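Local coordinates for rhamnose ABC transporter, rhamnose-binding protein (Actinomyces odontolyticus ATCC 17982, PDB 5BQ3) that probably binds rhamnose or a related sugar and hands it to a membrane ABC transporter for import, at residues Gly288-Glu293 against Arg306-Asn311; Ala191-Asp196 against Gln207-Ala212; Thr140-Val145 against Asp176-Asn181; Gly48-Ala53 against Ala59-Val64. All coordinates share one frame; numbering follows the deposited sequence.

The contacts fall into two pairs. Contacts 1 and 4 belong to the region around the six-stranded parallel sheet, and both border helix 271-287; contacts 2 and 3 lie around the four-stranded parallel sheet. Strand 187-194 ties the latter pair together: contact 2 uses it directly, while Leu142 and Ile178 of contact 3 reach its Ile187. The two centres are about 20 Å apart, against about 44 Å between contacts 2 and 4. Contacts 1 and 3 are mostly buried, contacts 2 and 4 only partly. All four are chiefly apolar, but contact 1 adds a backbone carbonyl against an isoleucine flank, contact 3 borders charged groups, and contact 4 borrows a lysine's methylenes.

Contact 1: Gly288-Glu293 against Arg306-Asn311; sequences GAIKGE and RTIGEN
Ile308, in the segment that carries strand 305-307, meets the loop 288-293 in two ways. The first is apolar. Its CD1 lies 3.8 Å from CD1 of Ile290, the two branched chains passing each other at a slant, and the same methyl comes within 4.3 Å of CA of Gly292. Ile308 gets there with CG1 anti to its carbonyl carbon (chi1 -59°) and CD1 stretched onward from it.

The second is side chain against backbone. The carbonyl of Glu293 rests on the flank of Ile308, with Glu293 O 3.5 Å from Ile308 CB and equally 3.5 Å from Ile308 CG2; Ile308 CD1 is 3.7 Å from the same oxygen. This is plain van der Waals contact. Shortened to an alanine, Ile308 would give up both its branches, and the Ile290 methyl is likely to lose its apolar partner on this side.

Polar bonds hold the loop from outside: OE1 of Glu296 accepts the backbone N-H groups of Gly292 and Glu293, and the Ile308 backbone bonds to Gly295 and Glu296. The contact joins the loop after helix 271-287 to the segment of strand 305-307, which pairs with strand 297-299. Ile290 also packs on Ala284 and Leu285 of helix 271-287, while Ile308 touches Val314 in strand 313-315, an edge of the six-stranded sheet.

Contact 2: Ala191-Asp196 against Gln207-Ala212; sequences AKVYGD and QGLLQA
Leu209 points its CD1 methyl at two residues of the neighbouring strand, Ala191 and Val193. CG stands anti to the backbone N (chi1 -156°), which swings the isobutyl end off the helix and brings it closer to the strand than its CB would suggest. CD1 is 3.8 Å from CB of Ala191, and it lies 3.8 Å from CG2 of Val193 as well. The second branch, CD2, adds a looser touch, 4.1 Å from Val193 CG2. Val193 and Leu209 meet at an oblique angle, with both valine methyls facing CD1.

Ala191 and Val193, two apart in an extended strand, turn their side chains the same way, and the leucine tip meets both. Strand 187-194, helix 199-212 and strand 218-221 form a beta-alpha-beta crossover that steps over strand 153-159, as in the parallel alpha/beta domains of periplasmic binding proteins. Val193 is also touched by Glu205, one turn before Leu209 on the helix, and by Leu158 of the skipped strand. Leu209 reaches Ala156 of that strand too, and the backbones of Ala191 and Val193 bond to it at Ile157.

Contact 3: Thr140-Val145 against Asp176-Asn181; sequences TMLDMV and DEIASN
Leu142 crosses from helix 134-149 to helix 165-180 and divides its two methyls between Glu177 and Ile178. From CB, already directed at the other helix, the chain runs to CG, set anti to the carbonyl carbon (chi1 -75°). There it forks. CD1 comes down on the aliphatic part of Glu177, 3.6 Å from its CB and 4.2 Å from its CG. CD2 takes the other side, 3.8 Å from CD1 of Ile178 and just as near that residue's CG1. Cut back to an alanine, Leu142 would lose both methyls, and the Ile178 tip and the Glu177 methylenes would probably face a gap between the helices.

Beyond the touch, Glu177 bends at chi2 (-75°) and presents its carboxylate to polar partners: Asn181 ND2 donates to OE1 at 3.2 Å, with the bond near the amide plane of Asn181, and OE2 forms a salt bridge with Lys135. Leu142 and Ile178 both rest on Ile187 of strand 187-194, and Met174, one turn before Ile178 on helix 165-180, packs on Leu142 as well. Such neighbouring helices, joined through a strand and layered against a parallel sheet, are the usual build of a periplasmic binding protein domain.

Contact 4: Gly48-Ala53 against Ala59-Val64; sequences GGKNAA and AEVNVV
Ala53 and Lys50, one helical turn apart, both rest on Val61. The alanine methyl sits over the fork of the valine, with Ala53 CB 3.8 Å from Val61 CG2 and 3.9 Å from Val61 CG1. Lys50 contributes its methylenes: its CG is 4.1 Å from Val61 CG1, and its CD lies 4.0 Å from CG2 of Val63. The lysine chain runs across Val63 at about a right angle, then bends at chi3 (-81°), carrying its amino end onward from the hydrocarbon contact.

Val61 and Val63 both turn their side chains to the helix, while Asn62 between them turns its CB away. The 48-53 part of helix 40-56 and strand 60-63 run nearly antiparallel, at 174°, with their axes 9.3 Å apart, so the turn-spaced helix residues stay above the strand.

Further out, strand 29-33 pairs with strand 60-63: the backbones of Glu60 and Asn62 bond to Ile30, and Asn62 also to Phe32. Its side chains join in, Ile30 touching Ala53 and Phe32 touching Val61. On the helix, Ala52 packs against Tyr276 and Ala279 of helix 271-287. Strand 29-33, helix 40-56 and edge strand 60-63 make a classic beta-alpha-beta unit, the repeating element of the parallel sheet in periplasmic binding proteins.

Contact 1: Gly288-Glu293 against Arg306-Asn311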
loop_
_atom_site.group_PDB
_atom_site.type_symbol
_atom_site.label_atom_id
_atom_site.label_comp_id
_atom_site.label_asym_id
_atom_site.label_seq_id
_atom_site.Cartn_x
_atom_site.Cartn_y
_atom_site.Cartn_z
ATOM N N GLY A 288 -0.781 -26.191 8.706
ATOM C CA GLY A 288 -1.635 -27.054 7.897
ATOM C C GLY A 288 -3.110 -26.713 7.971
ATOM O O GLY A 288 -3.944 -27.502 7.522
ATOM N N ALA A 289 -3.441 -25.529 8.537
ATOM C CA ALA A 289 -4.812 -25.032 8.690
ATOM C C ALA A 289 -5.438 -24.695 7.335
ATOM O O ALA A 289 -6.642 -24.881 7.156
ATOM C CB ALA A 289 -4.824 -23.805 9.589
ATOM N N ILE A 290 -4.618 -24.200 6.388
ATOM C CA ILE A 290 -5.026 -23.837 5.027
ATOM C C ILE A 290 -4.006 -24.377 4.017
ATOM O O ILE A 290 -2.808 -24.428 4.310
ATOM C CB ILE A 290 -5.253 -22.305 4.840
ATOM C CG1 ILE A 290 -4.053 -21.470 5.342
ATOM C CG2 ILE A 290 -6.568 -21.856 5.479
ATOM C CD1 ILE A 290 -3.843 -20.127 4.665
ATOM N N LYS A 291 -4.489 -24.770 2.831
ATOM C CA LYS A 291 -3.662 -25.287 1.738
ATOM C C LYS A 291 -3.173 -24.137 0.844
ATOM O O LYS A 291 -2.193 -24.294 0.111
ATOM C CB LYS A 291 -4.449 -26.319 0.904
ATOM C CG LYS A 291 -4.831 -27.587 1.664
ATOM C CD LYS A 291 -5.932 -28.349 0.945
ATOM C CE LYS A 291 -6.426 -29.535 1.734
ATOM N NZ LYS A 291 -7.561 -30.213 1.052
ATOM N N GLY A 292 -3.858 -22.998 0.930
ATOM C CA GLY A 292 -3.570 -21.799 0.147
ATOM C C GLY A 292 -4.464 -21.674 -1.069
ATOM O O GLY A 292 -4.103 -21.000 -2.039
ATOM N N GLU A 293 -5.641 -22.324 -1.016
ATOM C CA GLU A 293 -6.637 -22.350 -2.087
ATOM C C GLU A 293 -7.618 -21.179 -1.983
ATOM O O GLU A 293 -7.823 -20.630 -0.898
ATOM C CB GLU A 293 -7.406 -23.680 -2.061
ATOM C CG GLU A 293 -6.607 -24.858 -2.598
ATOM C CD GLU A 293 -7.080 -26.239 -2.185
ATOM O OE1 GLU A 293 -8.286 -26.404 -1.883
ATOM O OE2 GLU A 293 -6.241 -27.169 -2.188
ATOM N N ARG A 306 -9.803 -13.657 7.600
ATOM C CA ARG A 306 -9.568 -13.192 6.227
ATOM C C ARG A 306 -9.781 -14.339 5.240
ATOM O O ARG A 306 -9.468 -15.484 5.564
ATOM C CB ARG A 306 -8.147 -12.611 6.055
ATOM C CG ARG A 306 -7.869 -11.295 6.787
ATOM C CD ARG A 306 -8.676 -10.113 6.263
ATOM N NE ARG A 306 -8.237 -8.843 6.847
ATOM C CZ ARG A 306 -8.616 -8.382 8.036
ATOM N NH1 ARG A 306 -9.444 -9.084 8.797
ATOM N NH2 ARG A 306 -8.163 -7.217 8.476
ATOM N N THR A 307 -10.298 -14.031 4.041
ATOM C CA THR A 307 -10.552 -15.020 2.987
ATOM C C THR A 307 -9.511 -14.875 1.865
ATOM O O THR A 307 -9.153 -13.755 1.489
ATOM C CB THR A 307 -12.001 -14.880 2.456
ATOM O OG1 THR A 307 -12.913 -15.022 3.541
ATOM C CG2 THR A 307 -12.357 -15.921 1.394
ATOM N N ILE A 308 -9.039 -16.019 1.334
ATOM C CA ILE A 308 -8.105 -16.073 0.209
ATOM C C ILE A 308 -8.942 -15.899 -1.063
ATOM O O ILE A 308 -9.803 -16.733 -1.359
ATOM C CB ILE A 308 -7.254 -17.380 0.211
ATOM C CG1 ILE A 308 -6.427 -17.509 1.508
ATOM C CG2 ILE A 308 -6.353 -17.461 -1.030
ATOM C CD1 ILE A 308 -6.135 -18.917 1.945
ATOM N N GLY A 309 -8.713 -14.795 -1.763
ATOM C CA GLY A 309 -9.422 -14.461 -2.992
ATOM C C GLY A 309 -8.759 -15.017 -4.233
ATOM O O GLY A 309 -7.928 -15.925 -4.143
ATOM N N GLU A 310 -9.129 -14.469 -5.404
ATOM C CA GLU A 310 -8.597 -14.870 -6.711
ATOM C C GLU A 310 -7.094 -14.550 -6.807
ATOM O O GLU A 310 -6.633 -13.558 -6.235
ATOM C CB GLU A 310 -9.387 -14.223 -7.873
ATOM C CG GLU A 310 -9.435 -12.699 -7.876
ATOM C CD GLU A 310 -10.620 -12.075 -7.160
ATOM O OE1 GLU A 310 -10.712 -12.213 -5.918
ATOM O OE2 GLU A 310 -11.437 -11.412 -7.839
ATOM N N ASN A 311 -6.343 -15.427 -7.513
ATOM C CA ASN A 311 -4.887 -15.379 -7.732
ATOM C C ASN A 311 -4.131 -15.464 -6.378
ATOM O O ASN A 311 -3.089 -14.823 -6.200
ATOM C CB ASN A 311 -4.481 -14.131 -8.555
ATOM C CG ASN A 311 -3.114 -14.206 -9.194
ATOM O OD1 ASN A 311 -2.792 -15.138 -9.944
ATOM N ND2 ASN A 311 -2.286 -13.203 -8.931
#

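Contact 2: Ala191-Asp196 against Gln207-Ala212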
loop_
_atom_site.group_PDB
_atom_site.type_symbol
_atom_site.label_atom_id
_atom_site.label_comp_id
_atom_site.label_asym_id
_atom_site.label_seq_id
_atom_site.Cartn_x
_atom_site.Cartn_y
_atom_site.Cartn_z
ATOM N N ALA A 191 -8.720 18.196 -15.788
ATOM C CA ALA A 191 -7.293 18.079 -16.091
ATOM C C ALA A 191 -6.679 16.795 -15.533
ATOM O O ALA A 191 -7.120 16.288 -14.498
ATOM C CB ALA A 191 -6.537 19.282 -15.545
ATOM N N LYS A 192 -5.640 16.289 -16.224
ATOM C CA LYS A 192 -4.853 15.110 -15.864
ATOM C C LYS A 192 -3.377 15.420 -16.118
ATOM O O LYS A 192 -2.894 15.284 -17.249
ATOM C CB LYS A 192 -5.314 13.864 -16.642
ATOM C CG LYS A 192 -6.572 13.206 -16.085
ATOM C CD LYS A 192 -6.531 11.684 -16.229
ATOM C CE LYS A 192 -7.040 11.193 -17.556
ATOM N NZ LYS A 192 -6.783 9.740 -17.731
ATOM N N VAL A 193 -2.677 15.897 -15.075
ATOM C CA VAL A 193 -1.259 16.272 -15.149
ATOM C C VAL A 193 -0.385 15.210 -14.466
ATOM O O VAL A 193 -0.878 14.445 -13.634
ATOM C CB VAL A 193 -0.966 17.691 -14.601
ATOM C CG1 VAL A 193 -1.550 18.762 -15.516
ATOM C CG2 VAL A 193 -1.455 17.861 -13.164
ATOM N N TYR A 194 0.911 15.164 -14.828
ATOM C CA TYR A 194 1.844 14.169 -14.309
ATOM C C TYR A 194 3.084 14.818 -13.682
ATOM O O TYR A 194 3.826 15.543 -14.352
ATOM C CB TYR A 194 2.231 13.177 -15.423
ATOM C CG TYR A 194 1.033 12.469 -16.020
ATOM C CD1 TYR A 194 0.421 11.409 -15.357
ATOM C CD2 TYR A 194 0.480 12.887 -17.227
ATOM C CE1 TYR A 194 -0.704 10.777 -15.883
ATOM C CE2 TYR A 194 -0.645 12.263 -17.765
ATOM C CZ TYR A 194 -1.233 11.204 -17.089
ATOM O OH TYR A 194 -2.339 10.577 -17.612
ATOM N N GLY A 195 3.272 14.550 -12.391
ATOM C CA GLY A 195 4.384 15.059 -11.593
ATOM C C GLY A 195 5.626 14.189 -11.615
ATOM O O GLY A 195 6.657 14.571 -11.055
ATOM N N ASP A 196 5.523 12.999 -12.250
ATOM C CA ASP A 196 6.574 11.994 -12.449
ATOM C C ASP A 196 7.263 11.544 -11.133
ATOM O O ASP A 196 8.437 11.169 -11.163
ATOM C CB ASP A 196 7.622 12.498 -13.470
ATOM C CG ASP A 196 7.068 12.806 -14.853
ATOM O OD1 ASP A 196 6.164 12.069 -15.313
ATOM O OD2 ASP A 196 7.560 13.762 -15.487
ATOM N N GLN A 207 1.299 24.385 -9.932
ATOM C CA GLN A 207 1.368 25.825 -10.192
ATOM C C GLN A 207 0.669 26.153 -11.521
ATOM O O GLN A 207 -0.145 27.077 -11.568
ATOM C CB GLN A 207 2.836 26.288 -10.207
ATOM C CG GLN A 207 3.018 27.807 -10.162
ATOM C CD GLN A 207 4.465 28.251 -10.125
ATOM O OE1 GLN A 207 5.409 27.451 -10.182
ATOM N NE2 GLN A 207 4.669 29.556 -10.032
ATOM N N GLY A 208 0.972 25.372 -12.562
ATOM C CA GLY A 208 0.388 25.509 -13.892
ATOM C C GLY A 208 -1.067 25.085 -13.962
ATOM O O GLY A 208 -1.817 25.579 -14.809
ATOM N N LEU A 209 -1.471 24.165 -13.063
ATOM C CA LEU A 209 -2.830 23.631 -12.934
ATOM C C LEU A 209 -3.816 24.739 -12.547
ATOM O O LEU A 209 -4.899 24.815 -13.126
ATOM C CB LEU A 209 -2.832 22.512 -11.874
ATOM C CG LEU A 209 -3.918 21.439 -11.929
ATOM C CD1 LEU A 209 -3.916 20.705 -13.258
ATOM C CD2 LEU A 209 -3.714 20.432 -10.817
ATOM N N LEU A 210 -3.425 25.611 -11.596
ATOM C CA LEU A 210 -4.239 26.735 -11.135
ATOM C C LEU A 210 -4.170 27.904 -12.125
ATOM O O LEU A 210 -5.040 28.773 -12.095
ATOM C CB LEU A 210 -3.815 27.192 -9.721
ATOM C CG LEU A 210 -4.484 26.522 -8.490
ATOM C CD1 LEU A 210 -6.008 26.593 -8.538
ATOM C CD2 LEU A 210 -3.990 25.104 -8.258
ATOM N N GLN A 211 -3.148 27.920 -13.004
ATOM C CA GLN A 211 -2.980 28.937 -14.043
ATOM C C GLN A 211 -3.926 28.650 -15.213
ATOM O O GLN A 211 -4.562 29.573 -15.721
ATOM C CB GLN A 211 -1.521 28.999 -14.523
ATOM C CG GLN A 211 -0.606 29.792 -13.588
ATOM C CD GLN A 211 0.869 29.692 -13.919
ATOM O OE1 GLN A 211 1.290 29.108 -14.929
ATOM N NE2 GLN A 211 1.698 30.270 -13.061
ATOM N N ALA A 212 -4.029 27.367 -15.620
ATOM C CA ALA A 212 -4.887 26.896 -16.712
ATOM C C ALA A 212 -6.337 26.696 -16.259
ATOM O O ALA A 212 -7.250 26.851 -17.069
ATOM C CB ALA A 212 -4.338 25.599 -17.281
#

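Contact 3: Thr140-Val145 against Asp176-Asn181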
loop_
_atom_site.group_PDB
_atom_site.type_symbol
_atom_site.label_atom_id
_atom_site.label_comp_id
_atom_site.label_asym_id
_atom_site.label_seq_id
_atom_site.Cartn_x
_atom_site.Cartn_y
_atom_site.Cartn_z
ATOM N N THR A 140 -12.547 5.288 -2.392
ATOM C CA THR A 140 -12.144 6.067 -1.213
ATOM C C THR A 140 -11.834 7.505 -1.621
ATOM O O THR A 140 -12.364 8.428 -1.004
ATOM C CB THR A 140 -10.952 5.394 -0.509
ATOM O OG1 THR A 140 -11.313 4.051 -0.182
ATOM C CG2 THR A 140 -10.510 6.133 0.758
HETATM N N MSE A 141 -11.027 7.688 -2.686
HETATM C CA MSE A 141 -10.640 8.991 -3.219
HETATM C C MSE A 141 -11.844 9.777 -3.748
HETATM O O MSE A 141 -11.995 10.940 -3.376
HETATM C CB MSE A 141 -9.574 8.835 -4.292
HETATM C CG MSE A 141 -8.250 8.385 -3.696
HETATM SE SE MSE A 141 -6.758 8.710 -4.837
HETATM C CE MSE A 141 -7.127 7.335 -6.232
ATOM N N LEU A 142 -12.733 9.136 -4.541
ATOM C CA LEU A 142 -13.955 9.773 -5.049
ATOM C C LEU A 142 -14.892 10.177 -3.909
ATOM O O LEU A 142 -15.536 11.216 -4.008
ATOM C CB LEU A 142 -14.701 8.849 -6.014
ATOM C CG LEU A 142 -14.124 8.693 -7.410
ATOM C CD1 LEU A 142 -14.683 7.459 -8.064
ATOM C CD2 LEU A 142 -14.392 9.918 -8.267
ATOM N N ASP A 143 -14.958 9.363 -2.829
ATOM C CA ASP A 143 -15.780 9.630 -1.642
ATOM C C ASP A 143 -15.297 10.881 -0.909
ATOM O O ASP A 143 -16.123 11.680 -0.489
ATOM C CB ASP A 143 -15.772 8.427 -0.681
ATOM C CG ASP A 143 -16.857 7.387 -0.911
ATOM O OD1 ASP A 143 -17.482 7.407 -1.992
ATOM O OD2 ASP A 143 -17.069 6.543 -0.014
HETATM N N MSE A 144 -13.962 11.042 -0.760
HETATM C CA MSE A 144 -13.322 12.191 -0.106
HETATM C C MSE A 144 -13.495 13.454 -0.950
HETATM O O MSE A 144 -13.758 14.518 -0.392
HETATM C CB MSE A 144 -11.829 11.921 0.151
HETATM C CG MSE A 144 -11.582 10.777 1.144
HETATM SE SE MSE A 144 -9.721 10.527 1.660
HETATM C CE MSE A 144 -8.933 10.134 -0.061
ATOM N N VAL A 145 -13.375 13.330 -2.295
ATOM C CA VAL A 145 -13.543 14.439 -3.241
ATOM C C VAL A 145 -14.971 14.952 -3.150
ATOM O O VAL A 145 -15.170 16.113 -2.804
ATOM C CB VAL A 145 -13.168 14.053 -4.697
ATOM C CG1 VAL A 145 -13.479 15.181 -5.669
ATOM C CG2 VAL A 145 -11.708 13.673 -4.801
ATOM N N ASP A 176 -14.421 5.513 -14.665
ATOM C CA ASP A 176 -15.520 4.573 -14.900
ATOM C C ASP A 176 -16.677 4.807 -13.919
ATOM O O ASP A 176 -17.838 4.709 -14.314
ATOM C CB ASP A 176 -15.027 3.114 -14.783
ATOM C CG ASP A 176 -14.087 2.634 -15.879
ATOM O OD1 ASP A 176 -14.125 3.206 -16.995
ATOM O OD2 ASP A 176 -13.336 1.662 -15.631
ATOM N N GLU A 177 -16.352 5.102 -12.644
ATOM C CA GLU A 177 -17.312 5.357 -11.569
ATOM C C GLU A 177 -18.039 6.686 -11.767
ATOM O O GLU A 177 -19.224 6.777 -11.454
ATOM C CB GLU A 177 -16.613 5.340 -10.205
ATOM C CG GLU A 177 -16.332 3.949 -9.657
ATOM C CD GLU A 177 -17.513 3.184 -9.091
ATOM O OE1 GLU A 177 -18.468 3.823 -8.595
ATOM O OE2 GLU A 177 -17.464 1.934 -9.109
ATOM N N ILE A 178 -17.338 7.710 -12.292
ATOM C CA ILE A 178 -17.908 9.033 -12.579
ATOM C C ILE A 178 -18.968 8.895 -13.694
ATOM O O ILE A 178 -20.042 9.494 -13.596
ATOM C CB ILE A 178 -16.779 10.050 -12.931
ATOM C CG1 ILE A 178 -16.003 10.453 -11.659
ATOM C CG2 ILE A 178 -17.320 11.293 -13.663
ATOM C CD1 ILE A 178 -14.585 10.960 -11.880
ATOM N N ALA A 179 -18.674 8.078 -14.721
ATOM C CA ALA A 179 -19.565 7.831 -15.853
ATOM C C ALA A 179 -20.741 6.917 -15.482
ATOM O O ALA A 179 -21.834 7.096 -16.026
ATOM C CB ALA A 179 -18.784 7.221 -17.004
ATOM N N SER A 180 -20.520 5.948 -14.570
ATOM C CA SER A 180 -21.540 4.980 -14.167
ATOM C C SER A 180 -22.337 5.409 -12.911
ATOM O O SER A 180 -23.527 5.707 -13.033
ATOM C CB SER A 180 -20.926 3.596 -13.958
ATOM O OG SER A 180 -19.939 3.587 -12.939
ATOM N N ASN A 181 -21.701 5.417 -11.720
ATOM C CA ASN A 181 -22.339 5.737 -10.438
ATOM C C ASN A 181 -22.886 7.169 -10.394
ATOM O O ASN A 181 -22.165 8.117 -10.710
ATOM C CB ASN A 181 -21.354 5.515 -9.282
ATOM C CG ASN A 181 -21.983 5.157 -7.957
ATOM O OD1 ASN A 181 -23.041 5.673 -7.566
ATOM N ND2 ASN A 181 -21.312 4.291 -7.211
#

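Contact 4: Gly48-Ala53 against Ala59-Val64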
loop_
_atom_site.group_PDB
_atom_site.type_symbol
_atom_site.label_atom_id
_atom_site.label_comp_id
_atom_site.label_asym_id
_atom_site.label_seq_id
_atom_site.Cartn_x
_atom_site.Cartn_y
_atom_site.Cartn_z
ATOM N N GLY A 48 5.225 -4.846 12.651
ATOM C CA GLY A 48 3.914 -5.475 12.784
ATOM C C GLY A 48 3.978 -6.975 12.569
ATOM O O GLY A 48 3.222 -7.729 13.188
ATOM N N GLY A 49 4.895 -7.395 11.696
ATOM C CA GLY A 49 5.147 -8.792 11.370
ATOM C C GLY A 49 5.809 -9.538 12.505
ATOM O O GLY A 49 5.420 -10.669 12.813
ATOM N N LYS A 50 6.818 -8.899 13.132
ATOM C CA LYS A 50 7.569 -9.435 14.274
ATOM C C LYS A 50 6.664 -9.565 15.499
ATOM O O LYS A 50 6.732 -10.577 16.197
ATOM C CB LYS A 50 8.781 -8.548 14.610
ATOM C CG LYS A 50 9.910 -8.595 13.580
ATOM C CD LYS A 50 11.191 -7.923 14.085
ATOM C CE LYS A 50 11.177 -6.418 13.963
ATOM N NZ LYS A 50 12.401 -5.806 14.540
ATOM N N ASN A 51 5.812 -8.550 15.749
ATOM C CA ASN A 51 4.870 -8.534 16.870
ATOM C C ASN A 51 3.835 -9.652 16.723
ATOM O O ASN A 51 3.522 -10.309 17.714
ATOM C CB ASN A 51 4.196 -7.170 17.001
ATOM C CG ASN A 51 4.908 -6.219 17.939
ATOM O OD1 ASN A 51 6.137 -6.058 17.911
ATOM N ND2 ASN A 51 4.142 -5.550 18.786
ATOM N N ALA A 52 3.349 -9.897 15.487
ATOM C CA ALA A 52 2.399 -10.972 15.189
ATOM C C ALA A 52 3.053 -12.344 15.382
ATOM O O ALA A 52 2.449 -13.213 16.006
ATOM C CB ALA A 52 1.876 -10.833 13.774
ATOM N N ALA A 53 4.302 -12.516 14.892
ATOM C CA ALA A 53 5.093 -13.749 15.001
ATOM C C ALA A 53 5.365 -14.130 16.464
ATOM O O ALA A 53 5.406 -15.318 16.786
ATOM C CB ALA A 53 6.407 -13.597 14.249
ATOM N N ALA A 59 9.514 -20.090 16.961
ATOM C CA ALA A 59 10.779 -20.380 17.644
ATOM C C ALA A 59 11.857 -19.353 17.284
ATOM O O ALA A 59 12.580 -18.897 18.169
ATOM C CB ALA A 59 11.254 -21.782 17.298
ATOM N N GLU A 60 11.954 -18.981 15.991
ATOM C CA GLU A 60 12.920 -18.000 15.485
ATOM C C GLU A 60 12.223 -16.973 14.599
ATOM O O GLU A 60 11.466 -17.343 13.699
ATOM C CB GLU A 60 14.058 -18.683 14.707
ATOM C CG GLU A 60 14.994 -19.523 15.557
ATOM C CD GLU A 60 15.491 -20.780 14.872
ATOM O OE1 GLU A 60 16.280 -20.664 13.905
ATOM O OE2 GLU A 60 15.096 -21.885 15.307
ATOM N N VAL A 61 12.455 -15.681 14.879
ATOM C CA VAL A 61 11.896 -14.556 14.122
ATOM C C VAL A 61 13.081 -13.700 13.670
ATOM O O VAL A 61 13.777 -13.121 14.509
ATOM C CB VAL A 61 10.831 -13.743 14.921
ATOM C CG1 VAL A 61 10.155 -12.700 14.035
ATOM C CG2 VAL A 61 9.785 -14.656 15.560
ATOM N N ASN A 62 13.337 -13.660 12.350
ATOM C CA ASN A 62 14.471 -12.927 11.786
ATOM C C ASN A 62 14.055 -11.954 10.682
ATOM O O ASN A 62 13.008 -12.122 10.060
ATOM C CB ASN A 62 15.519 -13.906 11.233
ATOM C CG ASN A 62 15.943 -14.981 12.203
ATOM O OD1 ASN A 62 15.521 -16.140 12.100
ATOM N ND2 ASN A 62 16.777 -14.619 13.171
ATOM N N VAL A 63 14.889 -10.926 10.454
ATOM C CA VAL A 63 14.714 -9.922 9.406
ATOM C C VAL A 63 16.060 -9.780 8.684
ATOM O O VAL A 63 17.033 -9.312 9.280
ATOM C CB VAL A 63 14.167 -8.558 9.929
ATOM C CG1 VAL A 63 14.147 -7.505 8.823
ATOM C CG2 VAL A 63 12.774 -8.712 10.537
ATOM N N VAL A 64 16.121 -10.235 7.424
ATOM C CA VAL A 64 17.315 -10.153 6.571
ATOM C C VAL A 64 16.937 -9.427 5.276
ATOM O O VAL A 64 15.768 -9.433 4.894
ATOM C CB VAL A 64 18.003 -11.523 6.291
ATOM C CG1 VAL A 64 18.514 -12.168 7.574
ATOM C CG2 VAL A 64 17.100 -12.478 5.512
#